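Ureidoglycolate hydrolase (Arabidopsis thaliana, PDB 4PXE) hydrolyses (S)-ureidoglycolate to glyoxylate, ammonium and carbon dioxide in plant purine breakdown, using two manganese ions per subunit of a homodimer. Local coordinates at residues K101-V106 with I209-I214; E137-F142 with R375-S380; F204-I209 with M389-I394. One frame throughout, in Å; residues are numbered along the deposited sequence.

In the fold
All three contacts are buried and surround the two-manganese site of the chain, but their chemistry differs. Contact 3 is sheet core: two parallel strands joined by regular backbone bonds, with aliphatic side chains on one face and, on the other, His208 and Glu206 among methionines and phenylalanines. Contact 1 takes up where that strand ends, sharing Ile209, and joins the strand end and the loop after it to the turn leading into helix 105-120; its Asp103 bridges both ions. Contact 2, its centre about 3 Å from the centre of the chain, is built round glyoxylate, with Glu137 and Glu138 beside it and the second subunit reaching in. Ser380 ties contact 2 to contact 3 through Glu206.

Contact 1. Residues K101-V106 with I209-I214. With MN (manganese (II) ion), chain C; MN (manganese (II) ion), chain D.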
# COMPACT_ATOMS: atom_id res chain seq x y z
N LYS A 101 -9.53 9.97 -19.54
CA LYS A 101 -8.80 10.22 -20.79
C LYS A 101 -8.80 11.70 -21.21
O LYS A 101 -8.19 12.06 -22.21
CB LYS A 101 -9.43 9.43 -21.95
CG LYS A 101 -9.70 7.95 -21.69
CD LYS A 101 -10.21 7.24 -22.96
CE LYS A 101 -11.52 7.80 -23.50
NZ LYS A 101 -12.08 6.90 -24.58
N TYR A 102 -9.50 12.55 -20.46
CA TYR A 102 -9.78 13.93 -20.90
C TYR A 102 -9.06 15.00 -20.08
O TYR A 102 -8.69 16.06 -20.62
CB TYR A 102 -11.30 14.19 -20.91
CG TYR A 102 -12.05 13.28 -21.85
CD1 TYR A 102 -12.29 13.66 -23.17
CD2 TYR A 102 -12.51 12.04 -21.43
CE1 TYR A 102 -12.96 12.82 -24.05
CE2 TYR A 102 -13.18 11.19 -22.29
CZ TYR A 102 -13.40 11.60 -23.60
OH TYR A 102 -14.07 10.76 -24.48
N ASP A 103 -8.84 14.72 -18.80
CA ASP A 103 -8.12 15.64 -17.92
C ASP A 103 -6.75 15.96 -18.50
O ASP A 103 -5.97 15.06 -18.79
CB ASP A 103 -8.01 14.99 -16.54
CG ASP A 103 -7.26 15.83 -15.56
OD1 ASP A 103 -7.14 17.04 -15.75
OD2 ASP A 103 -6.80 15.26 -14.56
N GLY A 104 -6.47 17.24 -18.72
CA GLY A 104 -5.21 17.67 -19.32
C GLY A 104 -5.11 17.47 -20.82
O GLY A 104 -4.77 18.39 -21.59
N VAL A 105 -5.41 16.24 -21.25
CA VAL A 105 -5.23 15.86 -22.65
C VAL A 105 -6.02 16.76 -23.60
O VAL A 105 -5.51 17.14 -24.65
CB VAL A 105 -5.60 14.38 -22.87
CG1 VAL A 105 -5.46 14.01 -24.33
CG2 VAL A 105 -4.71 13.47 -22.03
N VAL A 106 -7.25 17.13 -23.23
CA VAL A 106 -8.03 18.02 -24.09
C VAL A 106 -7.32 19.34 -24.39
O VAL A 106 -7.34 19.81 -25.53
CB VAL A 106 -9.43 18.30 -23.51
CG1 VAL A 106 -10.14 19.41 -24.29
CG2 VAL A 106 -10.27 17.01 -23.48
N ILE A 209 -11.41 20.45 -19.36
CA ILE A 209 -12.74 20.04 -18.91
C ILE A 209 -13.07 20.69 -17.57
O ILE A 209 -12.18 20.91 -16.74
CB ILE A 209 -12.89 18.51 -18.85
CG1 ILE A 209 -11.92 17.89 -17.83
CG2 ILE A 209 -12.68 17.90 -20.23
CD1 ILE A 209 -12.23 16.42 -17.48
N GLU A 210 -14.34 20.99 -17.35
CA GLU A 210 -14.73 21.68 -16.13
C GLU A 210 -14.36 20.93 -14.84
O GLU A 210 -14.00 21.55 -13.84
CB GLU A 210 -16.24 21.93 -16.12
CG GLU A 210 -16.71 22.66 -14.86
CD GLU A 210 -18.21 22.65 -14.68
OE1 GLU A 210 -18.93 22.61 -15.71
OE2 GLU A 210 -18.68 22.70 -13.52
N GLN A 211 -14.47 19.60 -14.87
CA GLN A 211 -14.33 18.77 -13.66
C GLN A 211 -15.38 19.15 -12.62
O GLN A 211 -15.15 19.05 -11.40
CB GLN A 211 -12.90 18.84 -13.10
CG GLN A 211 -11.87 18.50 -14.15
CD GLN A 211 -10.45 18.56 -13.65
OE1 GLN A 211 -9.90 19.63 -13.41
NE2 GLN A 211 -9.81 17.39 -13.54
N GLY A 212 -16.55 19.56 -13.11
CA GLY A 212 -17.71 19.82 -12.28
C GLY A 212 -18.93 19.73 -13.19
O GLY A 212 -18.78 19.61 -14.41
N PRO A 213 -20.13 19.78 -12.61
CA PRO A 213 -21.36 19.54 -13.37
C PRO A 213 -22.08 20.82 -13.78
O PRO A 213 -23.15 20.71 -14.37
CB PRO A 213 -22.22 18.80 -12.34
CG PRO A 213 -21.86 19.48 -11.05
CD PRO A 213 -20.36 19.77 -11.15
N ILE A 214 -21.51 21.99 -13.50
CA ILE A 214 -22.25 23.24 -13.66
C ILE A 214 -22.64 23.55 -15.11
O ILE A 214 -23.81 23.84 -15.38
CB ILE A 214 -21.48 24.43 -13.05
CG1 ILE A 214 -21.28 24.22 -11.54
CG2 ILE A 214 -22.22 25.74 -13.34
CD1 ILE A 214 -22.56 24.22 -10.74
MN MN C . -5.82 18.74 -15.32
MN MN D . -6.07 16.08 -12.64
O HOH W 1 -9.00 18.80 -19.78
O HOH W 2 -7.13 19.67 -13.43
O HOH W 3 -7.38 17.25 -12.13
O HOH W 4 -4.86 20.73 -15.06
O HOH W 5 -5.01 17.72 -13.52
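With CG1 of Ile209 turned between its own backbone N and carbonyl carbon (chi1 62°), its two branches spread over the turn of 101-106: CG2 meets Tyr102 CB at 4.0 Å and Val106 CG2, while CD1 lies over the backbone N of Asp103. This turn carries the bridging aspartate of the dinuclear M20-family metal centre. The Asp103 carboxylate swings to the side opposite its backbone N (chi1 179°) and gives one oxygen to each ion: OD1 binds the manganese of chain C at 2.2 Å, and OD2 takes the manganese of chain D at the same length. His92 and His208 complete the protein ligands of the first ion, Glu138 and His402 those of the second. Glu406 accepts hydrogen bonds from the backbone N atoms of Tyr102 and Asp103, which helps hold the turn. Val106 lies crosswise to Ile209, and Val106 CG2 also lies at the edge of the Tyr102 ring. The backbones are joined by a water that donates to Tyr102 O and accepts from Ile209 N at 3.0 Å. Gln211, extended beyond CG, brings its amide to the metal waters and also donates from NE2 to Ser401. Its OE1 lies 2.8 Å from a water on the chain C ion that can donate to it, whereas NE2 donates to a water on the chain D ion.

Contact 2. Residues E137-F142 with R375-S380. With MN (manganese (II) ion), chain D; GLV (glyoxylic acid), chain E.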
# COMPACT_ATOMS: atom_id res chain seq x y z
N GLU A 137 1.82 17.65 -14.42
CA GLU A 137 1.02 18.52 -13.57
C GLU A 137 0.54 17.78 -12.33
O GLU A 137 0.25 18.39 -11.30
CB GLU A 137 -0.17 19.08 -14.37
CG GLU A 137 -1.02 20.08 -13.62
CD GLU A 137 -2.20 19.46 -12.90
OE1 GLU A 137 -2.49 18.26 -13.09
OE2 GLU A 137 -2.83 20.20 -12.10
N GLU A 138 0.42 16.46 -12.43
CA GLU A 138 -0.10 15.66 -11.31
C GLU A 138 1.00 15.34 -10.29
O GLU A 138 2.15 15.16 -10.66
CB GLU A 138 -0.77 14.39 -11.82
CG GLU A 138 -1.91 14.66 -12.79
CD GLU A 138 -3.19 15.05 -12.11
OE1 GLU A 138 -3.20 15.40 -10.91
OE2 GLU A 138 -4.21 15.00 -12.82
N PRO A 139 0.63 15.27 -8.99
CA PRO A 139 1.64 15.09 -7.93
C PRO A 139 2.01 13.63 -7.69
O PRO A 139 2.71 13.34 -6.71
CB PRO A 139 0.92 15.65 -6.70
CG PRO A 139 -0.52 15.34 -6.95
CD PRO A 139 -0.70 15.58 -8.44
N THR A 140 1.56 12.72 -8.55
CA THR A 140 1.67 11.27 -8.32
C THR A 140 3.06 10.76 -7.95
O THR A 140 3.22 10.00 -6.98
CB THR A 140 1.18 10.50 -9.56
OG1 THR A 140 -0.11 10.99 -9.94
CG2 THR A 140 1.08 8.99 -9.27
N ARG A 141 4.06 11.13 -8.74
CA ARG A 141 5.36 10.48 -8.58
C ARG A 141 6.19 11.04 -7.43
O ARG A 141 6.69 10.27 -6.62
CB ARG A 141 6.17 10.53 -9.87
CG ARG A 141 7.45 9.71 -9.76
CD ARG A 141 8.03 9.32 -11.11
NE ARG A 141 9.13 8.37 -10.89
CZ ARG A 141 9.78 7.72 -11.85
NH1 ARG A 141 9.48 7.92 -13.13
NH2 ARG A 141 10.75 6.88 -11.52
N PHE A 142 6.33 12.36 -7.37
CA PHE A 142 7.20 12.99 -6.38
C PHE A 142 6.45 13.79 -5.31
O PHE A 142 7.08 14.40 -4.45
CB PHE A 142 8.25 13.88 -7.08
CG PHE A 142 9.11 13.13 -8.05
CD1 PHE A 142 10.07 12.24 -7.59
CD2 PHE A 142 8.97 13.31 -9.42
CE1 PHE A 142 10.87 11.55 -8.46
CE2 PHE A 142 9.76 12.61 -10.31
CZ PHE A 142 10.72 11.73 -9.83
N ARG A 375 -12.15 24.79 -9.21
CA ARG A 375 -11.92 24.15 -7.92
C ARG A 375 -10.62 23.34 -7.97
O ARG A 375 -9.82 23.34 -7.02
CB ARG A 375 -13.11 23.27 -7.54
CG ARG A 375 -14.43 24.04 -7.44
CD ARG A 375 -15.50 23.18 -6.80
NE ARG A 375 -16.80 23.85 -6.80
CZ ARG A 375 -17.16 24.80 -5.93
NH1 ARG A 375 -16.31 25.21 -5.00
NH2 ARG A 375 -18.37 25.34 -6.00
N ALA A 376 -10.44 22.62 -9.07
CA ALA A 376 -9.17 21.97 -9.36
C ALA A 376 -8.08 23.02 -9.51
O ALA A 376 -8.35 24.18 -9.84
CB ALA A 376 -9.29 21.15 -10.64
N TYR A 377 -6.83 22.62 -9.29
CA TYR A 377 -5.72 23.48 -9.71
C TYR A 377 -5.25 23.04 -11.09
O TYR A 377 -5.67 21.99 -11.60
CB TYR A 377 -4.57 23.51 -8.67
CG TYR A 377 -4.03 22.15 -8.29
CD1 TYR A 377 -4.41 21.51 -7.10
CD2 TYR A 377 -3.13 21.49 -9.13
CE1 TYR A 377 -3.91 20.24 -6.77
CE2 TYR A 377 -2.63 20.24 -8.82
CZ TYR A 377 -3.01 19.62 -7.64
OH TYR A 377 -2.52 18.37 -7.34
N HIS A 378 -4.40 23.86 -11.70
CA HIS A 378 -3.96 23.66 -13.07
C HIS A 378 -2.62 24.34 -13.24
O HIS A 378 -2.25 25.18 -12.43
CB HIS A 378 -4.92 24.33 -14.05
CG HIS A 378 -6.34 23.85 -13.95
ND1 HIS A 378 -6.78 22.69 -14.55
CD2 HIS A 378 -7.42 24.40 -13.35
CE1 HIS A 378 -8.07 22.54 -14.31
NE2 HIS A 378 -8.48 23.57 -13.59
N ASP A 379 -1.92 24.04 -14.33
CA ASP A 379 -0.72 24.79 -14.68
C ASP A 379 -0.97 26.30 -14.80
O ASP A 379 -0.08 27.10 -14.53
CB ASP A 379 -0.12 24.23 -15.97
CG ASP A 379 0.43 22.83 -15.77
OD1 ASP A 379 1.35 22.70 -14.95
OD2 ASP A 379 -0.06 21.86 -16.41
N SER A 380 -2.19 26.67 -15.18
CA SER A 380 -2.60 28.07 -15.23
C SER A 380 -2.35 28.80 -13.90
O SER A 380 -2.09 30.00 -13.89
CB SER A 380 -4.08 28.17 -15.60
OG SER A 380 -4.30 27.81 -16.96
MN MN D . -6.07 16.08 -12.64
C1 GLV E . -4.99 18.30 -10.24
O1 GLV E . -4.99 19.32 -11.18
C2 GLV E . -5.90 18.54 -9.09
O2 GLV E . -6.59 19.61 -9.05
O3 GLV E . -5.98 17.67 -8.16
O HOH W 5 -5.01 17.72 -13.52
O HOH W 3 -7.38 17.25 -12.13
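Glu137 and Tyr377 meet at a slant, the carboxylate plane turned 45° from the ring, and OE2 of Glu137 comes within 3.3 Å of Tyr377 CD2. The glutamate reaches this place by a bend at chi2 (-92°) after CG leaves anti to the backbone N. Its CG and CB rest against OD2 of Asp379, with CG 3.4 Å from that oxygen; the two carboxylates stand almost perpendicular, and their nearest oxygens, Glu137 OE2 and Asp379 OD2, stay 5.4 Å apart. Asp379 is held in turn by Ser149, which hydrogen-bonds OD1. Glyoxylate lies over one face of the Tyr377 ring, its O2 3.4 Å above the ring plane near the centre. The same O2 accepts a hydrogen bond from Tyr377 N at 3.0 Å, so backbone and ring of one residue grip the ligand together. Pro139 CD packs obliquely against Tyr377 OH. With an alanine in place of Tyr377, glyoxylate would probably lose the ring under it, and a gap would open beside Pro139 CD and Glu137 OE2. Across the ligand from the ring, Glu138 turns OE2 to the manganese of chain D at 2.2 Å, while its OE1 accepts from Asn294 of the second subunit. The water that bridges the two manganese ions donates to Glu137 OE1 at 2.6 Å and to glyoxylate O1, linking metals, acid and product. Arg307 of the same chain and Asn294 of the second subunit also hydrogen-bond glyoxylate. Paired neighbouring glutamates, one facing a metal-bound water and the other ligating the metal, are characteristic of the active site of M20-family hydrolases.

Contact 3. Residues F204-I209 with M389-I394; sequences FLELHI and MGMIFI. With MN (manganese (II) ion), chain C.
Strands 204-209 and 389-394 run parallel, 19° apart, in register from Phe204 beside Met389 to Ile209 beside Ile394, and five backbone hydrogen bonds join them, from Gly390 N to Phe204 O at one end to Ile394 N to His208 O at the other. On the face of Leu207, CD1 reaches Ile394 CG2 at 3.8 Å and lies almost as near Ile392 CG2; helix 410-429 covers Leu205 and Ile392. Gly390, beside Leu205, adds no side chain to this face. The pair belongs to the central sheet of the M20 catalytic domain, whose other face bears the metal ligand His208. There Glu206 and Met391 run alongside each other in the same direction, and Met391 CE fits between Glu206 CG and His208 CB, 3.8 Å from each. Ser380 and Ser91 bind the two carboxylate oxygens of Glu206. CG of His208 stands anti to the backbone N (chi1 -156°), and the ring is held at both nitrogens. ND1 donates to Ile209 O at 2.8 Å, nearly straight and in the ring plane, which fixes the ring's rotation. This leaves NE2 to bind the manganese of chain C at 2.3 Å.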
# COMPACT_ATOMS: atom_id res chain seq x y z
N PHE A 204 -1.33 33.63 -21.38
CA PHE A 204 -1.39 32.16 -21.35
C PHE A 204 -2.83 31.70 -21.19
O PHE A 204 -3.53 32.14 -20.28
CB PHE A 204 -0.54 31.58 -20.20
CG PHE A 204 -0.71 30.09 -20.07
CD1 PHE A 204 -0.02 29.24 -20.90
CD2 PHE A 204 -1.60 29.55 -19.15
CE1 PHE A 204 -0.19 27.87 -20.82
CE2 PHE A 204 -1.78 28.19 -19.07
CZ PHE A 204 -1.08 27.35 -19.91
N LEU A 205 -3.27 30.79 -22.06
CA LEU A 205 -4.63 30.25 -22.02
C LEU A 205 -4.59 28.75 -21.83
O LEU A 205 -3.78 28.08 -22.45
CB LEU A 205 -5.33 30.51 -23.35
CG LEU A 205 -5.17 31.88 -23.99
CD1 LEU A 205 -5.92 31.89 -25.32
CD2 LEU A 205 -5.70 32.95 -23.07
N GLU A 206 -5.49 28.21 -21.01
CA GLU A 206 -5.61 26.75 -20.89
C GLU A 206 -7.04 26.30 -21.13
O GLU A 206 -7.96 26.75 -20.45
CB GLU A 206 -5.14 26.29 -19.51
CG GLU A 206 -5.15 24.77 -19.32
CD GLU A 206 -4.40 24.29 -18.09
OE1 GLU A 206 -3.98 25.12 -17.25
OE2 GLU A 206 -4.21 23.06 -17.98
N LEU A 207 -7.22 25.41 -22.10
CA LEU A 207 -8.51 24.76 -22.35
C LEU A 207 -8.57 23.50 -21.47
O LEU A 207 -7.60 22.74 -21.44
CB LEU A 207 -8.59 24.38 -23.82
CG LEU A 207 -9.75 23.46 -24.25
CD1 LEU A 207 -11.11 24.10 -24.00
CD2 LEU A 207 -9.58 23.05 -25.70
N HIS A 208 -9.67 23.28 -20.75
CA HIS A 208 -9.73 22.16 -19.81
C HIS A 208 -11.18 21.74 -19.57
O HIS A 208 -12.09 22.58 -19.59
CB HIS A 208 -9.06 22.54 -18.46
CG HIS A 208 -8.56 21.36 -17.67
ND1 HIS A 208 -9.40 20.49 -17.01
CD2 HIS A 208 -7.30 20.92 -17.44
CE1 HIS A 208 -8.68 19.55 -16.41
NE2 HIS A 208 -7.41 19.79 -16.65
N ILE A 209 -11.41 20.45 -19.36
CA ILE A 209 -12.74 20.04 -18.91
C ILE A 209 -13.07 20.69 -17.57
O ILE A 209 -12.18 20.91 -16.74
CB ILE A 209 -12.89 18.51 -18.85
CG1 ILE A 209 -11.92 17.89 -17.83
CG2 ILE A 209 -12.68 17.90 -20.23
CD1 ILE A 209 -12.23 16.42 -17.48
N MET A 389 -3.31 35.41 -17.49
CA MET A 389 -3.79 34.05 -17.65
C MET A 389 -5.31 34.00 -17.80
O MET A 389 -6.03 34.85 -17.27
CB MET A 389 -3.35 33.23 -16.42
CG MET A 389 -3.93 31.81 -16.29
SD MET A 389 -5.59 31.73 -15.57
CE MET A 389 -5.28 32.16 -13.86
N GLY A 390 -5.79 32.98 -18.50
CA GLY A 390 -7.20 32.66 -18.47
C GLY A 390 -7.40 31.19 -18.77
O GLY A 390 -6.48 30.54 -19.27
N MET A 391 -8.59 30.68 -18.47
CA MET A 391 -8.93 29.30 -18.80
C MET A 391 -10.29 29.24 -19.46
O MET A 391 -11.21 29.97 -19.08
CB MET A 391 -8.95 28.40 -17.56
CG MET A 391 -7.64 28.32 -16.79
SD MET A 391 -7.71 27.00 -15.54
CE MET A 391 -7.76 25.57 -16.63
N ILE A 392 -10.42 28.32 -20.42
CA ILE A 392 -11.69 27.99 -21.03
C ILE A 392 -12.11 26.61 -20.52
O ILE A 392 -11.38 25.64 -20.74
CB ILE A 392 -11.52 27.88 -22.55
CG1 ILE A 392 -11.01 29.20 -23.15
CG2 ILE A 392 -12.83 27.49 -23.23
CD1 ILE A 392 -10.44 29.03 -24.52
N PHE A 393 -13.25 26.53 -19.83
CA PHE A 393 -13.84 25.25 -19.43
C PHE A 393 -14.85 24.76 -20.47
O PHE A 393 -15.62 25.56 -21.03
CB PHE A 393 -14.58 25.38 -18.10
CG PHE A 393 -13.73 25.23 -16.87
CD1 PHE A 393 -12.40 24.79 -16.91
CD2 PHE A 393 -14.29 25.52 -15.64
CE1 PHE A 393 -11.66 24.66 -15.72
CE2 PHE A 393 -13.57 25.39 -14.46
CZ PHE A 393 -12.26 24.96 -14.51
N ILE A 394 -14.85 23.46 -20.71
CA ILE A 394 -15.93 22.81 -21.46
C ILE A 394 -16.68 21.86 -20.52
O ILE A 394 -16.16 21.44 -19.48
CB ILE A 394 -15.41 22.05 -22.69
CG1 ILE A 394 -14.43 20.95 -22.27
CG2 ILE A 394 -14.78 23.00 -23.70
CD1 ILE A 394 -13.97 20.10 -23.46
MN MN C . -5.82 18.74 -15.32
O HOH W 4 -4.86 20.73 -15.06
O HOH W 5 -5.01 17.72 -13.52
O HOH W 2 -7.13 19.67 -13.43